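Local structure of VIN1 (Oscarella pearsei, 6BFI) at residues A[162-165]-A[166-170]; A[433-436]-A[437-441]. The protein binds actin filaments as a sponge homolog of vinculin and may play a role in adhesion between cells. All blocks are in the same frame, centred on the assembly; numbering follows the deposited sequence.

Contact 1. Residues A[162-165]-A[166-170]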
ATOM      1  N   GLN A 162      11.365  13.494 -33.944  1.00 85.69           N
ATOM      2  CA  GLN A 162      11.161  14.934 -33.848  1.00 86.88           C
ATOM      3  C   GLN A 162       9.690  15.321 -33.839  1.00 83.51           C
ATOM      4  O   GLN A 162       9.375  16.472 -33.517  1.00 76.76           O
ATOM      5  CB  GLN A 162      11.880  15.652 -34.993  1.00 90.88           C
ATOM      6  CG  GLN A 162      11.042  15.833 -36.247  1.00 93.20           C
ATOM      7  CD  GLN A 162      11.772  16.614 -37.321  1.00102.35           C
ATOM      8  OE1 GLN A 162      12.995  16.541 -37.435  1.00106.87           O
ATOM      9  NE2 GLN A 162      11.022  17.376 -38.113  1.00105.00           N
ATOM     10  N   ASN A 163       8.786  14.406 -34.192  1.00 82.63           N
ATOM     11  CA  ASN A 163       7.362  14.644 -33.993  1.00 83.83           C
ATOM     12  C   ASN A 163       6.868  14.148 -32.642  1.00 84.07           C
ATOM     13  O   ASN A 163       5.865  14.663 -32.133  1.00 80.64           O
ATOM     14  CB  ASN A 163       6.542  13.977 -35.101  1.00 85.69           C
ATOM     15  CG  ASN A 163       6.965  14.421 -36.485  1.00 92.31           C
ATOM     16  OD1 ASN A 163       7.714  15.384 -36.639  1.00 96.23           O
ATOM     17  ND2 ASN A 163       6.481  13.718 -37.504  1.00 94.58           N
ATOM     18  N   LEU A 164       7.550  13.170 -32.049  1.00 84.70           N
ATOM     19  CA  LEU A 164       7.116  12.573 -30.794  1.00 79.29           C
ATOM     20  C   LEU A 164       7.605  13.339 -29.574  1.00 81.90           C
ATOM     21  O   LEU A 164       6.894  13.396 -28.565  1.00 80.58           O
ATOM     22  CB  LEU A 164       7.599  11.121 -30.708  1.00 75.76           C
ATOM     23  CG  LEU A 164       7.136  10.316 -29.491  1.00 68.99           C
ATOM     24  CD1 LEU A 164       5.637  10.077 -29.550  1.00 65.43           C
ATOM     25  CD2 LEU A 164       7.891   9.000 -29.385  1.00 68.39           C
ATOM     26  N   THR A 165       8.799  13.929 -29.643  1.00 86.25           N
ATOM     27  CA  THR A 165       9.333  14.648 -28.487  1.00 86.11           C
ATOM     28  C   THR A 165       8.483  15.848 -28.079  1.00 85.84           C
ATOM     29  O   THR A 165       8.165  15.969 -26.882  1.00 86.62           O
ATOM     30  CB  THR A 165      10.786  15.054 -28.759  1.00 88.46           C
ATOM     31  OG1 THR A 165      11.595  13.878 -28.882  1.00 88.52           O
ATOM     32  CG2 THR A 165      11.323  15.916 -27.626  1.00 86.02           C
ATOM     33  N   PRO A 166       8.082  16.760 -28.981  1.00 86.26           N
ATOM     34  CA  PRO A 166       7.284  17.909 -28.517  1.00 83.86           C
ATOM     35  C   PRO A 166       5.923  17.517 -27.968  1.00 80.81           C
ATOM     36  O   PRO A 166       5.458  18.122 -26.993  1.00 86.71           O
ATOM     37  CB  PRO A 166       7.168  18.783 -29.775  1.00 84.37           C
ATOM     38  CG  PRO A 166       7.323  17.838 -30.902  1.00 85.78           C
ATOM     39  CD  PRO A 166       8.326  16.828 -30.434  1.00 86.94           C
ATOM     40  N   GLY A 167       5.271  16.517 -28.565  1.00 79.08           N
ATOM     41  CA  GLY A 167       4.003  16.051 -28.025  1.00 77.78           C
ATOM     42  C   GLY A 167       4.150  15.435 -26.646  1.00 71.07           C
ATOM     43  O   GLY A 167       3.359  15.721 -25.740  1.00 68.35           O
ATOM     44  N   MET A 168       5.168  14.587 -26.465  1.00 66.42           N
ATOM     45  CA  MET A 168       5.426  13.998 -25.154  1.00 68.22           C
ATOM     46  C   MET A 168       5.702  15.072 -24.111  1.00 73.62           C
ATOM     47  O   MET A 168       5.193  14.999 -22.984  1.00 74.43           O
ATOM     48  CB  MET A 168       6.599  13.021 -25.238  1.00 63.28           C
ATOM     49  CG  MET A 168       6.224  11.636 -25.732  1.00 62.79           C
ATOM     50  SD  MET A 168       5.203  10.757 -24.538  1.00 62.91           S
ATOM     51  CE  MET A 168       4.920   9.207 -25.390  1.00 62.09           C
ATOM     52  N   THR A 169       6.505  16.081 -24.466  1.00 78.27           N
ATOM     53  CA  THR A 169       6.766  17.173 -23.533  1.00 79.91           C
ATOM     54  C   THR A 169       5.482  17.925 -23.196  1.00 78.14           C
ATOM     55  O   THR A 169       5.239  18.267 -22.030  1.00 76.23           O
ATOM     56  CB  THR A 169       7.817  18.119 -24.115  1.00 86.99           C
ATOM     57  OG1 THR A 169       9.082  17.447 -24.174  1.00 86.52           O
ATOM     58  CG2 THR A 169       7.956  19.370 -23.260  1.00 91.67           C
ATOM     59  N   SER A 170       4.637  18.171 -24.202  1.00 77.50           N
ATOM     60  CA  SER A 170       3.370  18.854 -23.960  1.00 76.89           C
ATOM     61  C   SER A 170       2.460  18.046 -23.044  1.00 72.69           C
ATOM     62  O   SER A 170       1.686  18.624 -22.273  1.00 73.80           O
ATOM     63  CB  SER A 170       2.663  19.139 -25.285  1.00 81.68           C
ATOM     64  OG  SER A 170       2.230  17.937 -25.896  1.00 82.00           O
TER
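Q162 meets P166 at a proline kink within helix 154-178, one of the long helices of this vinculin-family helical bundle protein. Proline has no N-H to give, and its ring fills the place where that hydrogen would lie: CD of P166 sits 3.3 Å from O of Q162, so a carbon packs against the carbonyl that a helix would otherwise bond. One residue on, the O of N163 stays 4.1 Å from N of G167, while its side-chain ND2 reaches back to the hydroxyl of Y144 on helix 102-145. Regular bonding resumes at L164, whose O accepts the N-H of M168 at 3.0 Å, nearly straight at 164°. The side chains of this pair run side by side in the same direction, CG of L164 4.1 Å from CG of M168. Both suit a buried face: they lean on L145 of helix 102-145, and the flexible thioether chain of M168, bent at chi2 (-68°), also touches V198 and I202 of helix 185-215. T165 lies on the exposed side, its CB tight against CD of P166 and its hydroxyl weakly bonded back to O of L161, a use that suits a small polar residue. Its O is gripped by the backbone N of T169 at 2.9 Å, and OG1 of T169, set beside its own backbone N (chi1 -68°), adds a weak second bond to that same oxygen at 3.2 Å.

Contact 2. Residues A[433-436]-A[437-441]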
ATOM      1  N   ALA A 433      -0.996  -2.471   2.214  1.00 59.70           N
ATOM      2  CA  ALA A 433      -0.316  -1.575   1.287  1.00 58.37           C
ATOM      3  C   ALA A 433       0.986  -2.193   0.789  1.00 60.59           C
ATOM      4  O   ALA A 433       1.238  -2.245  -0.423  1.00 60.39           O
ATOM      5  CB  ALA A 433      -0.059  -0.225   1.959  1.00 60.75           C
ATOM      6  N   VAL A 434       1.821  -2.676   1.715  1.00 59.63           N
ATOM      7  CA  VAL A 434       3.054  -3.362   1.336  1.00 53.81           C
ATOM      8  C   VAL A 434       2.751  -4.585   0.483  1.00 55.41           C
ATOM      9  O   VAL A 434       3.508  -4.909  -0.441  1.00 53.98           O
ATOM     10  CB  VAL A 434       3.861  -3.732   2.598  1.00 55.21           C
ATOM     11  CG1 VAL A 434       5.197  -4.352   2.221  1.00 50.70           C
ATOM     12  CG2 VAL A 434       4.066  -2.506   3.481  1.00 58.24           C
ATOM     13  N   ALA A 435       1.643  -5.277   0.761  1.00 50.80           N
ATOM     14  CA  ALA A 435       1.279  -6.442  -0.041  1.00 54.73           C
ATOM     15  C   ALA A 435       0.929  -6.037  -1.467  1.00 56.46           C
ATOM     16  O   ALA A 435       1.413  -6.644  -2.433  1.00 53.98           O
ATOM     17  CB  ALA A 435       0.112  -7.188   0.610  1.00 54.18           C
ATOM     18  N   ALA A 436       0.093  -5.004  -1.620  1.00 59.80           N
ATOM     19  CA  ALA A 436      -0.258  -4.531  -2.956  1.00 50.79           C
ATOM     20  C   ALA A 436       0.976  -4.066  -3.720  1.00 51.24           C
ATOM     21  O   ALA A 436       1.113  -4.339  -4.919  1.00 53.00           O
ATOM     22  CB  ALA A 436      -1.288  -3.405  -2.865  1.00 53.61           C
ATOM     23  N   GLU A 437       1.888  -3.364  -3.042  1.00 52.85           N
ATOM     24  CA  GLU A 437       3.099  -2.894  -3.708  1.00 57.59           C
ATOM     25  C   GLU A 437       3.971  -4.063  -4.150  1.00 59.32           C
ATOM     26  O   GLU A 437       4.485  -4.075  -5.277  1.00 63.24           O
ATOM     27  CB  GLU A 437       3.874  -1.958  -2.783  1.00 66.74           C
ATOM     28  CG  GLU A 437       5.173  -1.440  -3.373  1.00 76.86           C
ATOM     29  CD  GLU A 437       5.818  -0.375  -2.510  1.00 87.23           C
ATOM     30  OE1 GLU A 437       5.231  -0.020  -1.465  1.00 91.90           O
ATOM     31  OE2 GLU A 437       6.911   0.109  -2.876  1.00 90.16           O
ATOM     32  N   LEU A 438       4.142  -5.059  -3.279  1.00 57.10           N
ATOM     33  CA  LEU A 438       4.907  -6.245  -3.646  1.00 55.13           C
ATOM     34  C   LEU A 438       4.306  -6.928  -4.868  1.00 56.01           C
ATOM     35  O   LEU A 438       5.021  -7.270  -5.819  1.00 56.36           O
ATOM     36  CB  LEU A 438       4.965  -7.212  -2.465  1.00 57.95           C
ATOM     37  CG  LEU A 438       6.352  -7.517  -1.906  1.00 59.30           C
ATOM     38  CD1 LEU A 438       6.262  -8.561  -0.800  1.00 63.49           C
ATOM     39  CD2 LEU A 438       7.283  -7.975  -3.013  1.00 53.99           C
ATOM     40  N   ARG A 439       2.986  -7.131  -4.860  1.00 56.90           N
ATOM     41  CA  ARG A 439       2.340  -7.776  -5.999  1.00 58.85           C
ATOM     42  C   ARG A 439       2.527  -6.961  -7.274  1.00 60.13           C
ATOM     43  O   ARG A 439       2.720  -7.526  -8.360  1.00 56.11           O
ATOM     44  CB  ARG A 439       0.855  -7.994  -5.708  1.00 59.69           C
ATOM     45  CG  ARG A 439       0.581  -8.929  -4.539  1.00 58.92           C
ATOM     46  CD  ARG A 439      -0.881  -9.337  -4.495  1.00 61.35           C
ATOM     47  NE  ARG A 439      -1.133 -10.385  -3.511  1.00 62.56           N
ATOM     48  CZ  ARG A 439      -1.677 -10.177  -2.318  1.00 65.58           C
ATOM     49  NH1 ARG A 439      -2.037  -8.952  -1.953  1.00 64.74           N
ATOM     50  NH2 ARG A 439      -1.868 -11.195  -1.490  1.00 73.75           N
ATOM     51  N   LYS A 440       2.482  -5.629  -7.162  1.00 63.35           N
ATOM     52  CA  LYS A 440       2.707  -4.779  -8.326  1.00 60.50           C
ATOM     53  C   LYS A 440       4.116  -4.968  -8.875  1.00 60.22           C
ATOM     54  O   LYS A 440       4.309  -5.125 -10.087  1.00 62.02           O
ATOM     55  CB  LYS A 440       2.457  -3.314  -7.962  1.00 63.90           C
ATOM     56  CG  LYS A 440       2.362  -2.381  -9.161  1.00 70.04           C
ATOM     57  CD  LYS A 440       1.908  -0.985  -8.752  1.00 79.32           C
ATOM     58  CE  LYS A 440       3.035  -0.188  -8.112  1.00 85.06           C
ATOM     59  NZ  LYS A 440       4.077   0.199  -9.105  1.00 87.07           N
ATOM     60  N   GLU A 441       5.117  -4.973  -7.991  1.00 61.84           N
ATOM     61  CA  GLU A 441       6.492  -5.162  -8.444  1.00 61.78           C
ATOM     62  C   GLU A 441       6.698  -6.544  -9.055  1.00 57.36           C
ATOM     63  O   GLU A 441       7.500  -6.700  -9.986  1.00 57.57           O
ATOM     64  CB  GLU A 441       7.460  -4.934  -7.284  1.00 62.87           C
ATOM     65  CG  GLU A 441       7.350  -3.547  -6.675  1.00 67.68           C
ATOM     66  CD  GLU A 441       8.381  -3.292  -5.596  1.00 73.78           C
ATOM     67  OE1 GLU A 441       8.665  -2.108  -5.314  1.00 80.30           O
ATOM     68  OE2 GLU A 441       8.908  -4.273  -5.032  1.00 75.29           O
TER
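A435 and R439 touch one turn apart, on the same side of helix 432-449, a regular alpha-helical stretch with i to i+4 bonding in the helical bundle architecture of the vinculin family. Their backbones are joined by the bond from N of R439 to O of A435 at 2.9 Å, and the arginine chain then runs back over the same turn. With CG beside its own backbone N (chi1 -63°), R439 brings that carbon 3.2 Å from O of A435, then extends from CG to NE until NH1 lies 3.8 Å from CB of A435. The guanidinium meets this methyl obliquely; alanine is short enough to let the long chain pass close to the helix surface. Three further bonds of the same kind complete the ladder: E437 N to A433 O, L438 N to V434 O and K440 N to A436 O, the last being the most bent at 154°. On the buried face, CB of L438 packs 3.4 Å from O of V434. Farther out, the L438 side chain touches A421 and V424 of helix 399-427 and M486, S489 and V490 of helix 466-493, while V434 reaches V493 on the latter. The head of R439 is turned to helix 399-427, where NE makes a long, weak ion pair with E422 and NH2 a weak hydrogen bond to S426. On the other neighbouring helix, S489 bonds the carboxylate of E441. Interhelical contact here is thus largely apolar, through L438 and V434, with the R439 chain also on A425, while the charged ends add polar ties, those of the arginine probably contributing only modestly.

How the contacts relate
Contact 1 and contact 2 belong to different helices of one chain, 154-178 and 432-449, with their centres 33 Å apart and their nearest atoms about 19 Å apart, so neither touches the other. Contact 1 lies about 33 Å from the centre of the chain, as far as the radius of gyration, whereas contact 2 lies about 6 Å from it. In both, a stretch of about two and a half turns presents a buried face to two neighbouring helices, but the backbones differ: proline interrupts the bonding in 162-170, while 433-441 keeps an unbroken ladder. The polar ties differ too, an asparagine-tyrosine bond in the former and charged side chains meeting serines in the latter.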